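PDB 3D9W: putative acetyltransferase, which probably transfers acetyl groups from acetyl-coenzyme A to arylamines. Local coordinates for residues E261-N264 with D268-L271; D230-L235 with I241-D246; L58-R63 with G273-A278; D19-R24 with Y43-A48. All blocks are in the same frame, centred on the assembly; numbering follows the deposited sequence.

Contact 1 (E261-N264 with D268-L271); sequences EVIN and DIEL
The amide of Asn-264 and the carboxylate of Glu-270 run side by side and point the same way, with their planes 78° apart. As modelled, Asn-264 OD1 lies 3.6 Å from Glu-270 OE1, with no bond between them. Arg-77 takes up Glu-270 OE1 instead, in a salt bridge through NE.

Both hydrogen bonds between the segments are made by the backbone. Ile-269 N donates to Ile-263 O at 3.1 Å, with an angle of 159° at the hydrogen. Asp-268 N adds a weak bond to Asn-264 O at 3.2 Å, well off a straight line. Beside these bonds two isoleucines meet. CG2 of Ile-263 stands anti to its backbone N, and from there its methyl group reaches CB of Ile-269 at 3.6 Å. Leu-224 of strand 223-227 packs on both.

The contact folds the chain back over the end of helix 259-265 just after it leaves that helix. Arg-77 also bridges Asp-268 OD1, while Arg-226 bridges OD2. The two arginines probably offset the negative charge of the Asp-268 and Glu-270 carboxylates.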
loop_
_atom_site.group_PDB
_atom_site.type_symbol
_atom_site.label_atom_id
_atom_site.label_comp_id
_atom_site.label_asym_id
_atom_site.label_seq_id
_atom_site.Cartn_x
_atom_site.Cartn_y
_atom_site.Cartn_z
ATOM N N GLU A 261 12.823 2.062 19.297
ATOM C CA GLU A 261 12.868 0.612 19.374
ATOM C C GLU A 261 11.718 -0.064 18.655
ATOM O O GLU A 261 11.926 -1.014 17.903
ATOM C CB GLU A 261 12.891 0.162 20.831
ATOM C CG GLU A 261 12.723 -1.325 20.997
ATOM C CD GLU A 261 13.408 -1.851 22.224
ATOM O OE1 GLU A 261 14.645 -1.812 22.274
ATOM O OE2 GLU A 261 12.711 -2.307 23.141
ATOM N N VAL A 262 10.504 0.419 18.900
ATOM C CA VAL A 262 9.315 -0.145 18.267
ATOM C C VAL A 262 9.421 -0.040 16.754
ATOM O O VAL A 262 9.078 -0.972 16.035
ATOM C CB VAL A 262 8.039 0.588 18.732
ATOM C CG1 VAL A 262 6.882 0.269 17.810
ATOM C CG2 VAL A 262 7.699 0.175 20.152
ATOM N N ILE A 263 9.917 1.102 16.289
ATOM C CA ILE A 263 10.068 1.374 14.873
ATOM C C ILE A 263 11.120 0.502 14.194
ATOM O O ILE A 263 11.006 0.201 13.009
ATOM C CB ILE A 263 10.388 2.859 14.667
ATOM C CG1 ILE A 263 9.170 3.692 15.072
ATOM C CG2 ILE A 263 10.755 3.135 13.215
ATOM C CD1 ILE A 263 9.437 5.175 15.087
ATOM N N ASN A 264 12.140 0.094 14.942
ATOM C CA ASN A 264 13.195 -0.757 14.399
ATOM C C ASN A 264 12.798 -2.235 14.414
ATOM O O ASN A 264 12.917 -2.938 13.401
ATOM C CB ASN A 264 14.485 -0.577 15.202
ATOM C CG ASN A 264 15.459 -1.731 15.010
ATOM O OD1 ASN A 264 15.947 -1.973 13.914
ATOM N ND2 ASN A 264 15.740 -2.449 16.085
ATOM N N ASP A 268 10.772 -2.460 11.014
ATOM C CA ASP A 268 11.969 -2.602 10.205
ATOM C C ASP A 268 12.324 -1.333 9.470
ATOM O O ASP A 268 12.661 -1.348 8.289
ATOM C CB ASP A 268 11.777 -3.753 9.238
ATOM C CG ASP A 268 11.454 -5.027 9.952
ATOM O OD1 ASP A 268 12.237 -5.388 10.859
ATOM O OD2 ASP A 268 10.423 -5.654 9.627
ATOM N N ILE A 269 12.233 -0.237 10.206
ATOM C CA ILE A 269 12.544 1.077 9.702
ATOM C C ILE A 269 13.734 1.580 10.511
ATOM O O ILE A 269 13.726 1.502 11.736
ATOM C CB ILE A 269 11.332 2.008 9.873
ATOM C CG1 ILE A 269 10.229 1.560 8.916
ATOM C CG2 ILE A 269 11.732 3.467 9.654
ATOM C CD1 ILE A 269 8.965 2.365 9.007
ATOM N N GLU A 270 14.754 2.074 9.810
ATOM C CA GLU A 270 15.979 2.597 10.425
ATOM C C GLU A 270 16.173 4.056 9.998
ATOM O O GLU A 270 16.183 4.367 8.806
ATOM C CB GLU A 270 17.183 1.763 9.970
ATOM C CG GLU A 270 18.297 1.642 10.992
ATOM C CD GLU A 270 18.789 0.206 11.136
ATOM O OE1 GLU A 270 17.941 -0.724 11.168
ATOM O OE2 GLU A 270 20.022 0.013 11.230
ATOM N N LEU A 271 16.337 4.941 10.973
ATOM C CA LEU A 271 16.506 6.357 10.697
ATOM C C LEU A 271 17.745 6.917 11.360
ATOM O O LEU A 271 18.209 6.401 12.371
ATOM C CB LEU A 271 15.325 7.139 11.238
ATOM C CG LEU A 271 13.913 6.698 10.921
ATOM C CD1 LEU A 271 12.913 7.671 11.560
ATOM C CD2 LEU A 271 13.738 6.644 9.413
#

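Contact 2 (D230-L235 with I241-D246); sequences DRHHVL and ITERPD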
loop_
_atom_site.group_PDB
_atom_site.type_symbol
_atom_site.label_atom_id
_atom_site.label_comp_id
_atom_site.label_asym_id
_atom_site.label_seq_id
_atom_site.Cartn_x
_atom_site.Cartn_y
_atom_site.Cartn_z
ATOM N N ASP A 230 0.099 -13.553 9.298
ATOM C CA ASP A 230 -0.742 -13.850 10.445
ATOM C C ASP A 230 -1.044 -12.682 11.382
ATOM O O ASP A 230 -1.812 -12.834 12.328
ATOM C CB ASP A 230 -0.107 -14.984 11.249
ATOM C CG ASP A 230 1.221 -14.586 11.874
ATOM O OD1 ASP A 230 1.834 -13.609 11.396
ATOM O OD2 ASP A 230 1.662 -15.256 12.837
ATOM N N ARG A 231 -0.449 -11.522 11.136
ATOM C CA ARG A 231 -0.681 -10.367 11.997
ATOM C C ARG A 231 -0.411 -9.040 11.288
ATOM O O ARG A 231 0.277 -8.991 10.262
ATOM C CB ARG A 231 0.182 -10.469 13.255
ATOM C CG ARG A 231 1.668 -10.534 12.974
ATOM C CD ARG A 231 2.477 -10.603 14.263
ATOM N NE ARG A 231 3.856 -10.146 14.065
ATOM C CZ ARG A 231 4.809 -10.850 13.454
ATOM N NH1 ARG A 231 4.544 -12.067 12.980
ATOM N NH2 ARG A 231 6.025 -10.324 13.295
ATOM N N HIS A 232 -0.957 -7.965 11.848
ATOM C CA HIS A 232 -0.822 -6.635 11.273
ATOM C C HIS A 232 -0.474 -5.647 12.379
ATOM O O HIS A 232 -1.214 -5.502 13.342
ATOM C CB HIS A 232 -2.151 -6.260 10.606
ATOM C CG HIS A 232 -2.188 -4.882 10.023
ATOM N ND1 HIS A 232 -3.339 -4.125 9.989
ATOM C CD2 HIS A 232 -1.231 -4.141 9.416
ATOM C CE1 HIS A 232 -3.090 -2.975 9.388
ATOM N NE2 HIS A 232 -1.819 -2.960 9.029
ATOM N N HIS A 233 0.667 -4.987 12.245
ATOM C CA HIS A 233 1.088 -4.006 13.231
ATOM C C HIS A 233 0.758 -2.630 12.690
ATOM O O HIS A 233 0.853 -2.397 11.492
ATOM C CB HIS A 233 2.595 -4.063 13.472
ATOM C CG HIS A 233 3.072 -5.320 14.131
ATOM N ND1 HIS A 233 2.682 -5.693 15.400
ATOM C CD2 HIS A 233 3.933 -6.274 13.706
ATOM C CE1 HIS A 233 3.282 -6.824 15.727
ATOM N NE2 HIS A 233 4.045 -7.197 14.716
ATOM N N VAL A 234 0.378 -1.719 13.577
ATOM C CA VAL A 234 0.065 -0.349 13.183
ATOM C C VAL A 234 0.482 0.656 14.250
ATOM O O VAL A 234 0.204 0.473 15.434
ATOM C CB VAL A 234 -1.454 -0.153 12.922
ATOM C CG1 VAL A 234 -1.750 1.317 12.633
ATOM C CG2 VAL A 234 -1.897 -1.008 11.759
ATOM N N LEU A 235 1.168 1.710 13.818
ATOM C CA LEU A 235 1.564 2.782 14.726
ATOM C C LEU A 235 0.829 4.041 14.275
ATOM O O LEU A 235 1.096 4.567 13.200
ATOM C CB LEU A 235 3.072 3.037 14.697
ATOM C CG LEU A 235 3.436 4.205 15.622
ATOM C CD1 LEU A 235 2.988 3.908 17.050
ATOM C CD2 LEU A 235 4.918 4.444 15.587
ATOM N N ILE A 241 -0.883 -0.740 17.602
ATOM C CA ILE A 241 -1.884 -1.775 17.454
ATOM C C ILE A 241 -1.350 -2.981 16.720
ATOM O O ILE A 241 -0.561 -2.858 15.786
ATOM C CB ILE A 241 -3.080 -1.282 16.649
ATOM C CG1 ILE A 241 -3.387 0.173 17.005
ATOM C CG2 ILE A 241 -4.281 -2.187 16.913
ATOM C CD1 ILE A 241 -4.400 0.823 16.083
ATOM N N THR A 242 -1.788 -4.150 17.159
ATOM C CA THR A 242 -1.418 -5.397 16.523
ATOM C C THR A 242 -2.763 -6.097 16.334
ATOM O O THR A 242 -3.508 -6.282 17.289
ATOM C CB THR A 242 -0.493 -6.245 17.404
ATOM O OG1 THR A 242 0.722 -5.529 17.654
ATOM C CG2 THR A 242 -0.165 -7.544 16.702
ATOM N N GLU A 243 -3.077 -6.459 15.096
ATOM C CA GLU A 243 -4.340 -7.099 14.764
ATOM C C GLU A 243 -4.093 -8.472 14.161
ATOM O O GLU A 243 -3.049 -8.703 13.559
ATOM C CB GLU A 243 -5.074 -6.234 13.748
ATOM C CG GLU A 243 -6.548 -6.490 13.644
ATOM C CD GLU A 243 -7.175 -5.727 12.494
ATOM O OE1 GLU A 243 -6.684 -4.611 12.184
ATOM O OE2 GLU A 243 -8.160 -6.243 11.911
ATOM N N ARG A 244 -5.059 -9.376 14.317
ATOM C CA ARG A 244 -4.956 -10.733 13.771
ATOM C C ARG A 244 -6.147 -11.040 12.868
ATOM O O ARG A 244 -7.185 -10.392 12.966
ATOM C CB ARG A 244 -4.837 -11.739 14.912
ATOM C CG ARG A 244 -3.564 -11.515 15.717
ATOM C CD ARG A 244 -3.381 -12.517 16.838
ATOM N NE ARG A 244 -4.214 -12.232 18.006
ATOM C CZ ARG A 244 -4.115 -11.133 18.760
ATOM N NH1 ARG A 244 -3.212 -10.197 18.469
ATOM N NH2 ARG A 244 -4.912 -10.977 19.817
ATOM N N PRO A 245 -6.014 -12.035 11.975
ATOM C CA PRO A 245 -7.088 -12.412 11.042
ATOM C C PRO A 245 -8.470 -12.739 11.630
ATOM O O PRO A 245 -9.468 -12.655 10.930
ATOM C CB PRO A 245 -6.484 -13.596 10.284
ATOM C CG PRO A 245 -5.006 -13.343 10.360
ATOM C CD PRO A 245 -4.847 -12.915 11.795
ATOM N N ASP A 246 -8.534 -13.111 12.903
ATOM C CA ASP A 246 -9.817 -13.427 13.529
ATOM C C ASP A 246 -10.451 -12.149 14.087
ATOM O O ASP A 246 -11.423 -12.190 14.841
ATOM C CB ASP A 246 -9.621 -14.442 14.658
ATOM C CG ASP A 246 -8.952 -13.838 15.873
ATOM O OD1 ASP A 246 -8.297 -12.784 15.730
ATOM O OD2 ASP A 246 -9.073 -14.416 16.974
#
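His-233 and Thr-242 are paired across the hairpin, and matching first torsions lay their side chains alongside each other. CG of His-233 is anti to its carbonyl carbon (chi1 -67°), and OG1 of Thr-242 takes the same position (chi1 -61°). ND1 of the His-233 ring meets Thr-242 OG1 at 3.0 Å in a hydrogen bond that either could donate, and the hydroxyl lies at the ring edge, in plane. At the other nitrogen, Arg-231 NE donates to His-233 NE2 at 3.0 Å, well out of the ring plane. The imidazole is thus held at both nitrogens.

His-232, Val-234, Ile-241 and Glu-243 occupy the opposite face. His-232 pairs with Glu-243, and Val-234 with Ile-241, each through two backbone bonds. Between them, His-233 and Thr-242 form the non-hydrogen-bonded pair, CA to CA 4.4 Å. The His-232 ring carries CG2 of Val-234 on one face and bonds Gln-225 through NE2. Arg-141 bridges Glu-243.

This antiparallel beta hairpin supplies the two middle strands of the four-stranded sheet. Strand 223-227 flanks 232-236, strand 249-253 flanks 239-243, and Trp-161 of strand 161-169 touches His-232 and Pro-245.

Contact 3 (L58-R63 with G273-A278); sequences LGRPVR and GPDLDA
Arg-60 and Asp-275 form the tight part of this contact, and the looser part is the reach of Leu-58 to Ala-278. The guanidinium grips the carboxylate end-on with two nitrogens. Arg-60 NH1 donates to Asp-275 OD1 at 3.0 Å, nearly straight (166°), on the syn side but tilted from the carboxylate plane. Arg-60 NH2 donates to Asp-275 OD2 at 2.9 Å and lies further out, above that plane. The two flat groups are therefore not coplanar; their planes stand 42° apart. The Arg-60 chain bends at its third torsion (chi3 -74°), which swings the guanidinium back over its own segment, so that CB of Leu-58 lies over the centre of one face, 4.0 Å above the plane. Arg-60 NE is also engaged, in a salt bridge to Glu-55. Two acids thus share one arginine, and its charge is probably well balanced.

Leu-58 crosses Asp-275 at about a right angle, with Leu-58 CD1 3.6 Å from Asp-275 CG. The other methyl, Leu-58 CD2, reaches CB of Ala-278 only at 4.2 Å. Ala-278 is exposed, and the whole contact lies at the surface, where the ion pair does most of the joining.

Just before Arg-60, Gly-59 takes a positive phi as the C-prime residue of a Schellman motif, which ends helix 54-57 and turns the chain. The contact thus ties the turn between helices 54-57 and 66-73 to the first turns of helix 273-280, more than 200 residues later. Leu-276, on the same helix, packs on Leu-271.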
loop_
_atom_site.group_PDB
_atom_site.type_symbol
_atom_site.label_atom_id
_atom_site.label_comp_id
_atom_site.label_asym_id
_atom_site.label_seq_id
_atom_site.Cartn_x
_atom_site.Cartn_y
_atom_site.Cartn_z
ATOM N N LEU A 58 8.666 14.492 8.407
ATOM C CA LEU A 58 9.921 15.177 8.656
ATOM C C LEU A 58 10.023 16.444 7.813
ATOM O O LEU A 58 11.060 17.102 7.795
ATOM C CB LEU A 58 11.091 14.238 8.368
ATOM C CG LEU A 58 11.103 13.014 9.284
ATOM C CD1 LEU A 58 12.233 12.067 8.910
ATOM C CD2 LEU A 58 11.252 13.478 10.709
ATOM N N GLY A 59 8.933 16.781 7.125
ATOM C CA GLY A 59 8.910 17.974 6.296
ATOM C C GLY A 59 9.590 17.812 4.950
ATOM O O GLY A 59 9.730 18.769 4.186
ATOM N N ARG A 60 10.007 16.591 4.654
ATOM C CA ARG A 60 10.677 16.316 3.402
ATOM C C ARG A 60 9.708 15.814 2.328
ATOM O O ARG A 60 8.603 15.350 2.618
ATOM C CB ARG A 60 11.812 15.314 3.634
ATOM C CG ARG A 60 12.803 15.789 4.685
ATOM C CD ARG A 60 14.100 15.002 4.672
ATOM N NE ARG A 60 13.992 13.659 5.239
ATOM C CZ ARG A 60 14.442 13.313 6.442
ATOM N NH1 ARG A 60 15.027 14.212 7.223
ATOM N NH2 ARG A 60 14.335 12.058 6.850
ATOM N N PRO A 61 10.113 15.929 1.060
ATOM C CA PRO A 61 9.319 15.504 -0.093
ATOM C C PRO A 61 9.339 13.994 -0.317
ATOM O O PRO A 61 10.273 13.309 0.101
ATOM C CB PRO A 61 9.975 16.255 -1.242
ATOM C CG PRO A 61 11.421 16.205 -0.855
ATOM C CD PRO A 61 11.363 16.577 0.620
ATOM N N VAL A 62 8.305 13.492 -0.985
ATOM C CA VAL A 62 8.191 12.073 -1.287
ATOM C C VAL A 62 8.279 11.939 -2.794
ATOM O O VAL A 62 7.361 12.341 -3.495
ATOM C CB VAL A 62 6.828 11.501 -0.848
ATOM C CG1 VAL A 62 6.830 9.995 -1.021
ATOM C CG2 VAL A 62 6.523 11.891 0.600
ATOM N N ARG A 63 9.369 11.380 -3.302
ATOM C CA ARG A 63 9.502 11.242 -4.745
ATOM C C ARG A 63 9.118 9.854 -5.264
ATOM O O ARG A 63 9.406 8.834 -4.627
ATOM C CB ARG A 63 10.924 11.628 -5.176
ATOM C CG ARG A 63 11.226 13.119 -4.968
ATOM C CD ARG A 63 12.607 13.517 -5.480
ATOM N NE ARG A 63 12.858 14.953 -5.333
ATOM C CZ ARG A 63 13.094 15.573 -4.175
ATOM N NH1 ARG A 63 13.125 14.892 -3.036
ATOM N NH2 ARG A 63 13.287 16.891 -4.155
ATOM N N GLY A 273 19.968 9.477 13.644
ATOM C CA GLY A 273 19.612 10.046 14.933
ATOM C C GLY A 273 18.838 11.334 14.776
ATOM O O GLY A 273 17.759 11.491 15.362
ATOM N N PRO A 274 19.363 12.283 13.990
ATOM C CA PRO A 274 18.666 13.555 13.795
ATOM C C PRO A 274 17.175 13.396 13.518
ATOM O O PRO A 274 16.370 14.199 13.988
ATOM C CB PRO A 274 19.427 14.177 12.633
ATOM C CG PRO A 274 20.820 13.744 12.920
ATOM C CD PRO A 274 20.646 12.278 13.269
ATOM N N ASP A 275 16.815 12.360 12.758
ATOM C CA ASP A 275 15.410 12.092 12.432
ATOM C C ASP A 275 14.653 11.520 13.655
ATOM O O ASP A 275 13.556 11.987 13.984
ATOM C CB ASP A 275 15.300 11.127 11.240
ATOM C CG ASP A 275 15.723 11.768 9.912
ATOM O OD1 ASP A 275 15.769 13.016 9.824
ATOM O OD2 ASP A 275 15.988 11.025 8.937
ATOM N N LEU A 276 15.226 10.509 14.313
ATOM C CA LEU A 276 14.605 9.926 15.507
ATOM C C LEU A 276 14.430 11.083 16.472
ATOM O O LEU A 276 13.328 11.336 16.970
ATOM C CB LEU A 276 15.521 8.885 16.147
ATOM C CG LEU A 276 15.921 7.703 15.273
ATOM C CD1 LEU A 276 16.907 6.832 16.005
ATOM C CD2 LEU A 276 14.674 6.916 14.913
ATOM N N ASP A 277 15.535 11.780 16.737
ATOM C CA ASP A 277 15.512 12.943 17.614
ATOM C C ASP A 277 14.349 13.844 17.171
ATOM O O ASP A 277 13.481 14.195 17.973
ATOM C CB ASP A 277 16.845 13.695 17.509
ATOM C CG ASP A 277 17.753 13.458 18.712
ATOM O OD1 ASP A 277 17.973 12.282 19.087
ATOM O OD2 ASP A 277 18.256 14.454 19.284
ATOM N N ALA A 278 14.336 14.196 15.886
ATOM C CA ALA A 278 13.283 15.038 15.313
ATOM C C ALA A 278 11.907 14.417 15.538
ATOM O O ALA A 278 10.947 15.108 15.870
ATOM C CB ALA A 278 13.521 15.231 13.817
#

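Contact 4 (D19-R24 with Y43-A48); sequences DAYLAR and YRHTTA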
loop_
_atom_site.group_PDB
_atom_site.type_symbol
_atom_site.label_atom_id
_atom_site.label_comp_id
_atom_site.label_asym_id
_atom_site.label_seq_id
_atom_site.Cartn_x
_atom_site.Cartn_y
_atom_site.Cartn_z
ATOM N N ASP A 19 16.379 -7.798 -10.144
ATOM C CA ASP A 19 16.990 -8.734 -9.211
ATOM C C ASP A 19 17.159 -8.196 -7.795
ATOM O O ASP A 19 16.988 -8.926 -6.824
ATOM C CB ASP A 19 18.302 -9.218 -9.814
ATOM C CG ASP A 19 18.097 -9.794 -11.211
ATOM O OD1 ASP A 19 17.565 -10.927 -11.321
ATOM O OD2 ASP A 19 18.437 -9.092 -12.199
ATOM N N ALA A 20 17.480 -6.920 -7.665
ATOM C CA ALA A 20 17.606 -6.354 -6.337
ATOM C C ALA A 20 16.223 -6.474 -5.689
ATOM O O ALA A 20 16.079 -6.983 -4.580
ATOM C CB ALA A 20 18.022 -4.892 -6.427
ATOM N N TYR A 21 15.207 -6.014 -6.410
ATOM C CA TYR A 21 13.832 -6.047 -5.935
ATOM C C TYR A 21 13.337 -7.442 -5.544
ATOM O O TYR A 21 12.923 -7.661 -4.403
ATOM C CB TYR A 21 12.893 -5.458 -6.996
ATOM C CG TYR A 21 11.440 -5.533 -6.615
ATOM C CD1 TYR A 21 10.907 -4.694 -5.629
ATOM C CD2 TYR A 21 10.608 -6.493 -7.186
ATOM C CE1 TYR A 21 9.568 -4.818 -5.221
ATOM C CE2 TYR A 21 9.272 -6.628 -6.782
ATOM C CZ TYR A 21 8.762 -5.791 -5.804
ATOM O OH TYR A 21 7.455 -5.949 -5.422
ATOM N N LEU A 22 13.359 -8.375 -6.489
ATOM C CA LEU A 22 12.887 -9.732 -6.222
ATOM C C LEU A 22 13.620 -10.368 -5.042
ATOM O O LEU A 22 13.038 -11.150 -4.274
ATOM C CB LEU A 22 13.038 -10.601 -7.475
ATOM C CG LEU A 22 12.201 -10.117 -8.658
ATOM C CD1 LEU A 22 12.396 -11.053 -9.838
ATOM C CD2 LEU A 22 10.736 -10.052 -8.259
ATOM N N ALA A 23 14.893 -10.010 -4.898
ATOM C CA ALA A 23 15.714 -10.523 -3.815
ATOM C C ALA A 23 15.242 -9.920 -2.507
ATOM O O ALA A 23 15.153 -10.593 -1.488
ATOM C CB ALA A 23 17.166 -10.164 -4.047
ATOM N N ARG A 24 14.921 -8.639 -2.552
ATOM C CA ARG A 24 14.479 -7.930 -1.368
ATOM C C ARG A 24 13.148 -8.418 -0.798
ATOM O O ARG A 24 12.971 -8.422 0.417
ATOM C CB ARG A 24 14.410 -6.432 -1.675
ATOM C CG ARG A 24 14.275 -5.553 -0.456
ATOM C CD ARG A 24 12.828 -5.330 -0.097
ATOM N NE ARG A 24 12.697 -4.537 1.120
ATOM C CZ ARG A 24 12.684 -5.047 2.344
ATOM N NH1 ARG A 24 12.792 -6.357 2.525
ATOM N NH2 ARG A 24 12.557 -4.241 3.386
ATOM N N TYR A 43 2.151 -11.358 -2.325
ATOM C CA TYR A 43 2.391 -11.864 -0.988
ATOM C C TYR A 43 3.750 -11.423 -0.428
ATOM O O TYR A 43 3.835 -10.882 0.677
ATOM C CB TYR A 43 2.283 -13.387 -1.025
ATOM C CG TYR A 43 2.482 -14.083 0.295
ATOM C CD1 TYR A 43 3.757 -14.225 0.846
ATOM C CD2 TYR A 43 1.402 -14.643 0.975
ATOM C CE1 TYR A 43 3.958 -14.916 2.038
ATOM C CE2 TYR A 43 1.585 -15.337 2.165
ATOM C CZ TYR A 43 2.870 -15.473 2.691
ATOM O OH TYR A 43 3.068 -16.189 3.850
ATOM N N ARG A 44 4.809 -11.647 -1.197
ATOM C CA ARG A 44 6.159 -11.286 -0.772
ATOM C C ARG A 44 6.284 -9.807 -0.441
ATOM O O ARG A 44 6.817 -9.442 0.605
ATOM C CB ARG A 44 7.171 -11.635 -1.868
ATOM C CG ARG A 44 7.237 -13.097 -2.245
ATOM C CD ARG A 44 7.561 -13.951 -1.046
ATOM N NE ARG A 44 7.840 -15.333 -1.425
ATOM C CZ ARG A 44 8.057 -16.313 -0.555
ATOM N NH1 ARG A 44 8.026 -16.057 0.746
ATOM N NH2 ARG A 44 8.298 -17.544 -0.987
ATOM N N HIS A 45 5.794 -8.967 -1.353
ATOM C CA HIS A 45 5.845 -7.513 -1.206
ATOM C C HIS A 45 5.044 -7.020 -0.012
ATOM O O HIS A 45 5.568 -6.316 0.844
ATOM C CB HIS A 45 5.327 -6.839 -2.488
ATOM C CG HIS A 45 5.534 -5.352 -2.531
ATOM N ND1 HIS A 45 6.206 -4.726 -3.559
ATOM C CD2 HIS A 45 5.132 -4.367 -1.695
ATOM C CE1 HIS A 45 6.210 -3.421 -3.354
ATOM N NE2 HIS A 45 5.564 -3.177 -2.230
ATOM N N THR A 46 3.773 -7.382 0.051
ATOM C CA THR A 46 2.946 -6.929 1.154
ATOM C C THR A 46 3.458 -7.367 2.508
ATOM O O THR A 46 3.215 -6.691 3.500
ATOM C CB THR A 46 1.498 -7.404 1.001
ATOM O OG1 THR A 46 1.479 -8.825 0.800
ATOM C CG2 THR A 46 0.837 -6.691 -0.174
ATOM N N THR A 47 4.170 -8.491 2.559
ATOM C CA THR A 47 4.680 -8.990 3.841
ATOM C C THR A 47 6.148 -8.677 4.089
ATOM O O THR A 47 6.693 -9.019 5.137
ATOM C CB THR A 47 4.473 -10.519 3.991
ATOM O OG1 THR A 47 5.247 -11.217 3.015
ATOM C CG2 THR A 47 3.011 -10.872 3.811
ATOM N N ALA A 48 6.776 -8.010 3.127
ATOM C CA ALA A 48 8.179 -7.659 3.245
ATOM C C ALA A 48 8.414 -6.161 3.437
ATOM O O ALA A 48 9.174 -5.759 4.323
ATOM C CB ALA A 48 8.937 -8.146 2.018
#
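His-45 is the first residue of 43-48 to reach segment 19-24, where it meets Tyr-21. CG of His-45 is anti to its backbone N (chi1 -171°), and CG of Tyr-21 stands likewise (chi1 176°). Both rings are thereby carried into the space between the helices. Tyr-21 OH and His-45 ND1 make a hydrogen bond of 2.6 Å, and either could be the donor. The hydroxyl sits at the edge of the imidazole, in its plane, and ND1 sits in the plane of the phenol ring. The side chains cross at about a right angle. The rings meet rim to rim, with planes 49° apart and centroids 5.8 Å apart, so neither covers the other's face. Asn-85 takes the other nitrogen, NE2, through its OD1. Both nitrogens of this buried imidazole thus have partners, which should fix its rotation.

Thr-47 follows and serves its own helix. Its OG1 donates to Tyr-43 O at 2.8 Å, while its backbone N reaches the same oxygen from the opposite face. Ala-48 then meets Arg-24. Ala-48 O lies over one face of the Arg-24 guanidinium, 3.8 Å from Arg-24 NH2, in a loose approach and not a bond. Arg-24 NE bonds Leu-73 O instead.

Helix 82-95 packs against both rings: Phe-89 meets His-45 nearly at right angles, and Tyr-21 also touches Leu-88 and Ala-92. Helices 18-25 and 35-48 are thus joined within the helical N-terminal part of the fold, and Thr-47 O bonds Arg-226 of strand 223-227.

Overall arrangement
Contact 4 comes first along the chain and joins two helices of the N-terminal helical part. Contact 3 spans most of the remaining chain, from the turn after helix 54-57 to helix 273-280, and contacts 2 and 1 follow each other within that span. Contacts 1 and 3 have centres about 13 Å apart and touch through Leu-271 and Leu-276, where helices 259-265 and 273-280 follow one another. Contact 2 lies about 17 Å from contact 1, centre to centre. Strand 223-227 borders contacts 1 and 2, and its Arg-226 also bonds Thr-47 of contact 4. Contact 3, with the bonds of Arg-226, probably helps hold the later part of the chain to the N-terminal helices.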